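Local coordinates for uncharacterized protein (Bacteroides fragilis, PDB 3NNG) that is of unknown function but carries a calcium-binding F5/8 type C domain, a beta-sandwich module that in relatives commonly binds carbohydrates or other ligands, at residues R116-K119 and P123-A126; N28-D33 and S83-G88; E95-K100 and W106-R111. The protein carries 1 engineered substitution. All coordinates share one frame; numbering follows the deposited sequence.

Contact 1: R116-K119 and P123-A126; sequences RNFK and PQYA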
loop_
_atom_site.group_PDB
_atom_site.type_symbol
_atom_site.label_atom_id
_atom_site.label_comp_id
_atom_site.label_asym_id
_atom_site.label_seq_id
_atom_site.Cartn_x
_atom_site.Cartn_y
_atom_site.Cartn_z
ATOM N N ARG A 116 -9.004 -5.340 9.627
ATOM C CA ARG A 116 -9.942 -6.425 9.912
ATOM C C ARG A 116 -10.178 -7.242 8.648
ATOM O O ARG A 116 -9.632 -6.941 7.587
ATOM C CB ARG A 116 -11.288 -5.878 10.393
ATOM C CG ARG A 116 -11.222 -4.581 11.183
ATOM C CD ARG A 116 -12.464 -4.419 12.057
ATOM N NE ARG A 116 -12.799 -3.023 12.341
ATOM C CZ ARG A 116 -11.985 -2.146 12.926
ATOM N NH1 ARG A 116 -10.759 -2.503 13.292
ATOM N NH2 ARG A 116 -12.397 -0.902 13.140
ATOM N N ASN A 117 -11.010 -8.267 8.759
ATOM C CA ASN A 117 -11.428 -9.014 7.583
ATOM C C ASN A 117 -12.068 -8.094 6.553
ATOM O O ASN A 117 -12.963 -7.305 6.871
ATOM C CB ASN A 117 -12.378 -10.143 7.968
ATOM C CG ASN A 117 -11.688 -11.215 8.789
ATOM O OD1 ASN A 117 -10.467 -11.189 8.960
ATOM N ND2 ASN A 117 -12.464 -12.162 9.302
ATOM N N PHE A 118 -11.591 -8.190 5.318
ATOM C CA PHE A 118 -12.119 -7.374 4.245
ATOM C C PHE A 118 -13.524 -7.835 3.852
ATOM O O PHE A 118 -13.861 -9.007 3.996
ATOM C CB PHE A 118 -11.170 -7.407 3.046
ATOM C CG PHE A 118 -9.850 -6.737 3.315
ATOM C CD1 PHE A 118 -9.690 -5.374 3.082
ATOM C CD2 PHE A 118 -8.789 -7.456 3.841
ATOM C CE1 PHE A 118 -8.477 -4.747 3.351
ATOM C CE2 PHE A 118 -7.582 -6.837 4.110
ATOM C CZ PHE A 118 -7.429 -5.472 3.871
ATOM N N LYS A 119 -14.336 -6.902 3.374
ATOM C CA LYS A 119 -15.654 -7.235 2.851
ATOM C C LYS A 119 -15.712 -7.023 1.346
ATOM O O LYS A 119 -15.618 -5.898 0.870
ATOM C CB LYS A 119 -16.719 -6.420 3.573
ATOM C CG LYS A 119 -16.979 -6.947 4.988
ATOM C CD LYS A 119 -16.827 -5.867 6.031
ATOM C CE LYS A 119 -16.310 -6.436 7.351
ATOM N NZ LYS A 119 -17.002 -7.705 7.707
ATOM N N PRO A 123 -12.424 -1.264 0.398
ATOM C CA PRO A 123 -11.139 -0.955 1.035
ATOM C C PRO A 123 -11.310 -0.634 2.512
ATOM O O PRO A 123 -12.409 -0.332 2.947
ATOM C CB PRO A 123 -10.645 0.291 0.291
ATOM C CG PRO A 123 -11.774 0.742 -0.585
ATOM C CD PRO A 123 -12.979 -0.106 -0.321
ATOM N N GLN A 124 -10.222 -0.734 3.266
ATOM C CA GLN A 124 -10.174 -0.227 4.622
ATOM C C GLN A 124 -9.182 0.921 4.622
ATOM O O GLN A 124 -8.198 0.901 3.887
ATOM C CB GLN A 124 -9.752 -1.314 5.616
ATOM C CG GLN A 124 -10.760 -2.440 5.733
ATOM C CD GLN A 124 -10.285 -3.546 6.628
ATOM O OE1 GLN A 124 -9.802 -3.306 7.737
ATOM N NE2 GLN A 124 -10.412 -4.778 6.154
ATOM N N TYR A 125 -9.451 1.918 5.457
ATOM C CA TYR A 125 -8.734 3.170 5.422
ATOM C C TYR A 125 -7.875 3.324 6.665
ATOM O O TYR A 125 -8.314 3.050 7.780
ATOM C CB TYR A 125 -9.731 4.320 5.292
ATOM C CG TYR A 125 -10.615 4.194 4.072
ATOM C CD1 TYR A 125 -10.268 4.808 2.871
ATOM C CD2 TYR A 125 -11.789 3.457 4.115
ATOM C CE1 TYR A 125 -11.067 4.687 1.760
ATOM C CE2 TYR A 125 -12.594 3.331 3.004
ATOM C CZ TYR A 125 -12.229 3.946 1.834
ATOM O OH TYR A 125 -13.026 3.826 0.721
ATOM N N ALA A 126 -6.631 3.739 6.472
ATOM C CA ALA A 126 -5.754 3.950 7.608
ATOM C C ALA A 126 -5.312 5.405 7.597
ATOM O O ALA A 126 -4.651 5.853 6.662
ATOM C CB ALA A 126 -4.562 3.016 7.551
#
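Gln124 reaches across to the backbone of Arg116 and holds both of its peptide groups at once. Its OE1 accepts from Arg116 N at 2.9 Å, the donor lying in the plane of the amide carbonyl and on a lone pair, with a bent angle of 145° at the hydrogen. Its NE2 donates to Arg116 O at 2.7 Å in an almost straight bond (177°). That oxygen lies in the Gln124 amide plane, yet the nitrogen stands above the plane of the Arg116 carbonyl. Two bonds to one residue fix the rotation of the amide. The chain is extended beyond CG, which gives it the length to span the gap.

The packing continues beneath the same nitrogen: NE2 stands over one face of the Phe118 ring, toward its rim, 3.2 Å from Phe118 CD1; the ring and amide planes are inclined at 49°. Phe118 also rests on Asn90 and Val79. The loose side belongs to Arg116, whose aliphatic CG approaches Gln124 OE1 only to 3.9 Å before the side chain runs outward. Asn117 likewise faces away, its OD1 taken by Arg92.

Gln124 also bonds through its backbone to Val79. The arrangement is a bidentate pairing of a glutamine amide with the backbone N-H and C=O of one loop residue, at a loop-to-strand junction of the F5/8 type C beta-sandwich.

Contact 2: N28-D33 and S83-G88; sequences NVYADD and SAYGSG
Tyr85 meets Tyr30 in an offset edge-to-face stack, the sole side-chain encounter between the two loops. Along 83-88 the chain first settles itself on its own surroundings. Ser83 hydrogen-bonds through OG to Ile47 O, and Ala84 N is taken by Gln82 OE1, while the Ala84 methyl packs on Tyr37 and Phe52. Tyr85, the next residue, points at the 28-33 loop, and its O accepts from Gln82 NE2, of the same amide that binds Ala84 N.

The Tyr85 ring turns its edge toward the face of Tyr30, with centroids 5.8 Å apart and planes at 75°. Its phenol end leads: OH comes to 3.6 Å from Tyr30 CE2, and CE2 of Tyr85 follows at 4.0 Å from that same Tyr30 CE2. The two hydroxyls, Tyr85 OH and Tyr30 OH, remain 4.1 Å apart. On the other side, Tyr30 places CG anti to its own nitrogen (chi1 -176°), which swings the ring toward Tyr85. Both tyrosines meet Phe52, Tyr30 edge-to-face, and Tyr37 touches both; Trp54 adjoins Tyr30. The Tyr30 backbone lies in a tight turn, its O accepting from Asp33 N at 3.0 Å just before helix 34-37, which Asp33 caps.

Past Tyr85 the chain moves off through Gly86 and into the short 3-10 turn at Ser87 and Gly88, leaving the other loop behind.

With just 80 Å² buried, and neither a hydrogen bond nor a charge pair between the segments, the two loops are joined by dispersion and the electrostatics of ring edge against ring face, a modest surface extension of the aromatic cluster.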
loop_
_atom_site.group_PDB
_atom_site.type_symbol
_atom_site.label_atom_id
_atom_site.label_comp_id
_atom_site.label_asym_id
_atom_site.label_seq_id
_atom_site.Cartn_x
_atom_site.Cartn_y
_atom_site.Cartn_z
ATOM N N ASN A 28 9.324 -8.487 -3.811
ATOM C CA ASN A 28 9.362 -9.695 -4.632
ATOM C C ASN A 28 8.046 -9.779 -5.377
ATOM O O ASN A 28 7.043 -9.214 -4.931
ATOM C CB ASN A 28 9.511 -10.958 -3.758
ATOM C CG ASN A 28 10.895 -11.107 -3.161
ATOM O OD1 ASN A 28 11.074 -11.030 -1.937
ATOM N ND2 ASN A 28 11.892 -11.310 -4.024
ATOM N N VAL A 29 8.040 -10.475 -6.510
ATOM C CA VAL A 29 6.787 -10.747 -7.212
ATOM C C VAL A 29 6.525 -12.236 -7.115
ATOM O O VAL A 29 7.392 -13.040 -7.448
ATOM C CB VAL A 29 6.838 -10.328 -8.696
ATOM C CG1 VAL A 29 5.566 -10.764 -9.413
ATOM C CG2 VAL A 29 7.031 -8.810 -8.825
ATOM N N TYR A 30 5.345 -12.620 -6.648
ATOM C CA TYR A 30 5.065 -14.040 -6.485
ATOM C C TYR A 30 5.333 -14.808 -7.793
ATOM O O TYR A 30 4.959 -14.358 -8.871
ATOM C CB TYR A 30 3.636 -14.270 -6.009
ATOM C CG TYR A 30 3.349 -15.734 -5.737
ATOM C CD1 TYR A 30 3.851 -16.363 -4.603
ATOM C CD2 TYR A 30 2.596 -16.488 -6.622
ATOM C CE1 TYR A 30 3.599 -17.697 -4.357
ATOM C CE2 TYR A 30 2.341 -17.821 -6.387
ATOM C CZ TYR A 30 2.844 -18.421 -5.252
ATOM O OH TYR A 30 2.586 -19.752 -5.014
ATOM N N ALA A 31 5.997 -15.956 -7.692
ATOM C CA ALA A 31 6.224 -16.817 -8.855
ATOM C C ALA A 31 7.036 -16.083 -9.917
ATOM O O ALA A 31 7.054 -16.484 -11.090
ATOM C CB ALA A 31 4.882 -17.292 -9.443
ATOM N N ASP A 32 7.702 -15.005 -9.515
ATOM C CA ASP A 32 8.467 -14.203 -10.464
ATOM C C ASP A 32 7.615 -13.874 -11.691
ATOM O O ASP A 32 8.122 -13.782 -12.811
ATOM C CB ASP A 32 9.761 -14.928 -10.879
ATOM C CG ASP A 32 10.804 -14.955 -9.776
ATOM O OD1 ASP A 32 10.765 -14.089 -8.890
ATOM O OD2 ASP A 32 11.680 -15.839 -9.815
ATOM N N ASP A 33 6.315 -13.707 -11.472
ATOM C CA ASP A 33 5.391 -13.482 -12.572
ATOM C C ASP A 33 4.902 -12.035 -12.527
ATOM O O ASP A 33 3.845 -11.745 -11.949
ATOM C CB ASP A 33 4.217 -14.452 -12.470
ATOM C CG ASP A 33 3.431 -14.549 -13.753
ATOM O OD1 ASP A 33 3.555 -13.648 -14.609
ATOM O OD2 ASP A 33 2.690 -15.535 -13.894
ATOM N N SER A 83 -6.485 -10.582 -4.475
ATOM C CA SER A 83 -7.432 -11.452 -5.172
ATOM C C SER A 83 -6.736 -12.592 -5.902
ATOM O O SER A 83 -7.252 -13.096 -6.889
ATOM C CB SER A 83 -8.279 -10.644 -6.160
ATOM O OG SER A 83 -7.443 -9.937 -7.072
ATOM N N ALA A 84 -5.567 -12.990 -5.417
ATOM C CA ALA A 84 -4.804 -14.068 -6.038
ATOM C C ALA A 84 -5.175 -15.405 -5.422
ATOM O O ALA A 84 -5.338 -16.410 -6.126
ATOM C CB ALA A 84 -3.305 -13.816 -5.871
ATOM N N TYR A 85 -5.298 -15.408 -4.097
ATOM C CA TYR A 85 -5.578 -16.623 -3.346
ATOM C C TYR A 85 -6.518 -16.356 -2.172
ATOM O O TYR A 85 -7.027 -15.249 -2.015
ATOM C CB TYR A 85 -4.278 -17.256 -2.863
ATOM C CG TYR A 85 -3.379 -17.756 -3.981
ATOM C CD1 TYR A 85 -3.585 -19.011 -4.562
ATOM C CD2 TYR A 85 -2.319 -16.985 -4.445
ATOM C CE1 TYR A 85 -2.768 -19.475 -5.575
ATOM C CE2 TYR A 85 -1.490 -17.442 -5.458
ATOM C CZ TYR A 85 -1.715 -18.693 -6.011
ATOM O OH TYR A 85 -0.894 -19.154 -7.016
ATOM N N GLY A 86 -6.741 -17.372 -1.348
ATOM C CA GLY A 86 -7.693 -17.265 -0.261
ATOM C C GLY A 86 -7.484 -16.095 0.679
ATOM O O GLY A 86 -6.380 -15.577 0.827
ATOM N N SER A 87 -8.567 -15.716 1.348
ATOM C CA SER A 87 -8.626 -14.512 2.172
ATOM C C SER A 87 -7.696 -14.576 3.375
ATOM O O SER A 87 -7.403 -13.559 3.997
ATOM C CB SER A 87 -10.059 -14.304 2.661
ATOM O OG SER A 87 -10.372 -15.283 3.635
ATOM N N GLY A 88 -7.252 -15.778 3.714
ATOM C CA GLY A 88 -6.258 -15.943 4.754
ATOM C C GLY A 88 -4.933 -15.275 4.420
ATOM O O GLY A 88 -4.069 -15.152 5.286
#

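Contact 3: E95-K100 and W106-R111; sequences EIKVRK and WVTYPR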
loop_
_atom_site.group_PDB
_atom_site.type_symbol
_atom_site.label_atom_id
_atom_site.label_comp_id
_atom_site.label_asym_id
_atom_site.label_seq_id
_atom_site.Cartn_x
_atom_site.Cartn_y
_atom_site.Cartn_z
ATOM N N GLU A 95 3.446 -1.623 8.537
ATOM C CA GLU A 95 4.130 -0.429 8.989
ATOM C C GLU A 95 4.425 0.434 7.765
ATOM O O GLU A 95 4.685 -0.085 6.678
ATOM C CB GLU A 95 5.425 -0.813 9.688
ATOM C CG GLU A 95 6.038 0.295 10.503
ATOM C CD GLU A 95 6.292 -0.123 11.939
ATOM O OE1 GLU A 95 6.429 -1.345 12.187
ATOM O OE2 GLU A 95 6.356 0.773 12.814
ATOM N N ILE A 96 4.375 1.749 7.947
ATOM C CA ILE A 96 4.545 2.705 6.855
ATOM C C ILE A 96 5.818 3.536 7.023
ATOM O O ILE A 96 6.109 4.004 8.118
ATOM C CB ILE A 96 3.347 3.691 6.793
ATOM C CG1 ILE A 96 2.051 2.960 6.427
ATOM C CG2 ILE A 96 3.623 4.821 5.817
ATOM C CD1 ILE A 96 2.119 2.203 5.125
ATOM N N LYS A 97 6.561 3.726 5.932
ATOM C CA LYS A 97 7.635 4.713 5.884
ATOM C C LYS A 97 7.400 5.644 4.703
ATOM O O LYS A 97 6.965 5.204 3.641
ATOM C CB LYS A 97 9.013 4.053 5.745
ATOM C CG LYS A 97 9.382 3.117 6.890
ATOM C CD LYS A 97 10.866 2.771 6.869
ATOM C CE LYS A 97 11.398 2.538 8.282
ATOM N NZ LYS A 97 10.762 1.392 9.004
ATOM N N VAL A 98 7.702 6.930 4.889
ATOM C CA VAL A 98 7.655 7.898 3.794
ATOM C C VAL A 98 8.964 8.658 3.713
ATOM O O VAL A 98 9.726 8.709 4.680
ATOM C CB VAL A 98 6.511 8.914 3.971
ATOM C CG1 VAL A 98 5.164 8.192 4.016
ATOM C CG2 VAL A 98 6.711 9.699 5.254
ATOM N N ARG A 99 9.220 9.231 2.542
ATOM C CA ARG A 99 10.354 10.120 2.331
ATOM C C ARG A 99 9.793 11.430 1.777
ATOM O O ARG A 99 9.038 11.438 0.803
ATOM C CB ARG A 99 11.348 9.498 1.340
ATOM C CG ARG A 99 12.732 10.134 1.336
ATOM C CD ARG A 99 13.618 9.513 0.258
ATOM N NE ARG A 99 12.949 9.504 -1.046
ATOM C CZ ARG A 99 12.817 10.565 -1.841
ATOM N NH1 ARG A 99 13.313 11.745 -1.476
ATOM N NH2 ARG A 99 12.174 10.449 -3.003
ATOM N N LYS A 100 10.138 12.540 2.407
ATOM C CA LYS A 100 9.643 13.823 1.945
ATOM C C LYS A 100 10.508 14.306 0.792
ATOM O O LYS A 100 11.687 13.947 0.698
ATOM C CB LYS A 100 9.583 14.826 3.102
ATOM C CG LYS A 100 8.538 14.437 4.158
ATOM C CD LYS A 100 8.792 15.093 5.509
ATOM C CE LYS A 100 7.893 16.312 5.726
ATOM N NZ LYS A 100 7.426 16.427 7.143
ATOM N N TRP A 106 14.550 8.661 5.405
ATOM C CA TRP A 106 13.164 8.244 5.493
ATOM C C TRP A 106 12.640 8.485 6.895
ATOM O O TRP A 106 13.400 8.465 7.864
ATOM C CB TRP A 106 13.035 6.757 5.174
ATOM C CG TRP A 106 13.319 6.388 3.748
ATOM C CD1 TRP A 106 14.530 6.419 3.114
ATOM C CD2 TRP A 106 12.374 5.893 2.787
ATOM N NE1 TRP A 106 14.390 5.991 1.808
ATOM C CE2 TRP A 106 13.079 5.653 1.587
ATOM C CE3 TRP A 106 11.000 5.627 2.824
ATOM C CZ2 TRP A 106 12.457 5.163 0.436
ATOM C CZ3 TRP A 106 10.385 5.137 1.676
ATOM C CH2 TRP A 106 11.116 4.915 0.497
ATOM N N VAL A 107 11.332 8.698 6.995
ATOM C CA VAL A 107 10.675 8.834 8.278
ATOM C C VAL A 107 9.676 7.690 8.451
ATOM O O VAL A 107 8.904 7.370 7.536
ATOM C CB VAL A 107 9.983 10.193 8.383
ATOM C CG1 VAL A 107 11.013 11.319 8.229
ATOM C CG2 VAL A 107 8.955 10.329 7.310
ATOM N N THR A 108 9.717 7.045 9.612
ATOM C CA THR A 108 8.803 5.939 9.898
ATOM C C THR A 108 7.581 6.459 10.643
ATOM O O THR A 108 7.704 7.243 11.578
ATOM C CB THR A 108 9.469 4.851 10.767
ATOM O OG1 THR A 108 10.820 4.654 10.344
ATOM C CG2 THR A 108 8.712 3.531 10.660
ATOM N N TYR A 109 6.400 6.035 10.220
ATOM C CA TYR A 109 5.182 6.362 10.948
ATOM C C TYR A 109 5.131 5.403 12.138
ATOM O O TYR A 109 5.192 4.192 11.957
ATOM C CB TYR A 109 3.965 6.195 10.038
ATOM C CG TYR A 109 2.677 6.701 10.629
ATOM C CD1 TYR A 109 2.481 8.057 10.874
ATOM C CD2 TYR A 109 1.650 5.828 10.934
ATOM C CE1 TYR A 109 1.286 8.518 11.412
ATOM C CE2 TYR A 109 0.465 6.275 11.472
ATOM C CZ TYR A 109 0.282 7.613 11.713
ATOM O OH TYR A 109 -0.917 8.036 12.248
ATOM N N PRO A 110 5.050 5.940 13.361
ATOM C CA PRO A 110 5.340 5.158 14.571
ATOM C C PRO A 110 4.211 4.251 15.060
ATOM O O PRO A 110 4.280 3.799 16.202
ATOM C CB PRO A 110 5.605 6.241 15.618
ATOM C CG PRO A 110 4.739 7.361 15.196
ATOM C CD PRO A 110 4.660 7.323 13.686
ATOM N N ARG A 111 3.202 3.993 14.233
ATOM C CA ARG A 111 2.088 3.126 14.633
ATOM C C ARG A 111 1.939 1.950 13.673
ATOM O O ARG A 111 1.882 2.142 12.455
ATOM C CB ARG A 111 0.763 3.911 14.635
ATOM C CG ARG A 111 0.697 5.133 15.552
ATOM C CD ARG A 111 1.010 4.753 16.987
ATOM N NE ARG A 111 0.142 5.423 17.957
ATOM C CZ ARG A 111 -0.976 4.894 18.451
ATOM N NH1 ARG A 111 -1.372 3.686 18.058
ATOM N NH2 ARG A 111 -1.696 5.568 19.338
HETATM O O HOH W 1 3.856 2.505 10.463
#
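Val98 and Val107 exchange two backbone hydrogen bonds, Val107 N to Val98 O at 2.8 Å and Val98 N to Val107 O at 2.9 Å. Both are near-linear and form the hydrogen-bonded pair of this antiparallel hairpin. Ile96 O is filled by Tyr109 N at 2.9 Å, less squarely, the donor being tilted 22° from the carbonyl plane.

The reciprocal bond is missing. Where Ile96 N would be expected to meet Tyr109 O, a water is inserted instead: it accepts from Ile96 N at 2.7 Å and donates to both Tyr109 O and Arg111 O. One water thus serves three backbone groups, bridging Ile96 to Tyr109 and Arg111 on either side of Pro110. On its other edge the strand bonds through its backbone to strand 124-144, Glu95 with Asn141, Lys97 with Arg139, and Arg99 with Lys136 and Glu137.

Lys97 and Thr108, a non-hydrogen-bonded pair, run side by side in the same direction; the lysine chain bends at chi3 and chi4 and passes the threonine, NZ lying 3.4 Å from its CG2. Arg99 and Trp106 associate through carbon: Arg99 CB sits over the indole's six-membered ring, 4.1 Å from its centroid, in a CH-pi contact. The guanidinium is turned 76° from the ring and spends its polarity on others, NE in a salt bridge with Glu137 and NH1 on Glu103 O.

The polarity is therefore divided: three direct backbone bonds hold the register and one water replaces the fourth, while Arg99 gives its aliphatic part to the indole face and its polar end to Glu137 and Glu103 O.

How the contacts relate
The three contacts follow one another along a single F5/8 type C domain without touching. Contacts 1 and 3 share the sheet: strand 124-144, which begins at Gln124, later pairs with strand 93-100 of the hairpin, and the centres of contacts 1 and 3 lie about 20 Å apart. Contacts 1 and 2 lie closer, with nearest atoms about 6 Å and centres about 18 Å apart. Contacts 2 and 3 sit on opposite sides of the chain's centre, about 25 Å between their centres. The calcium ion, bound by Leu41, Asp44, Glu46, Thr49, Ala152 and Glu153, is about 13 Å from the Phe118 side chain; Ser83 in contact 2 bonds to Ile47, within that calcium-binding loop.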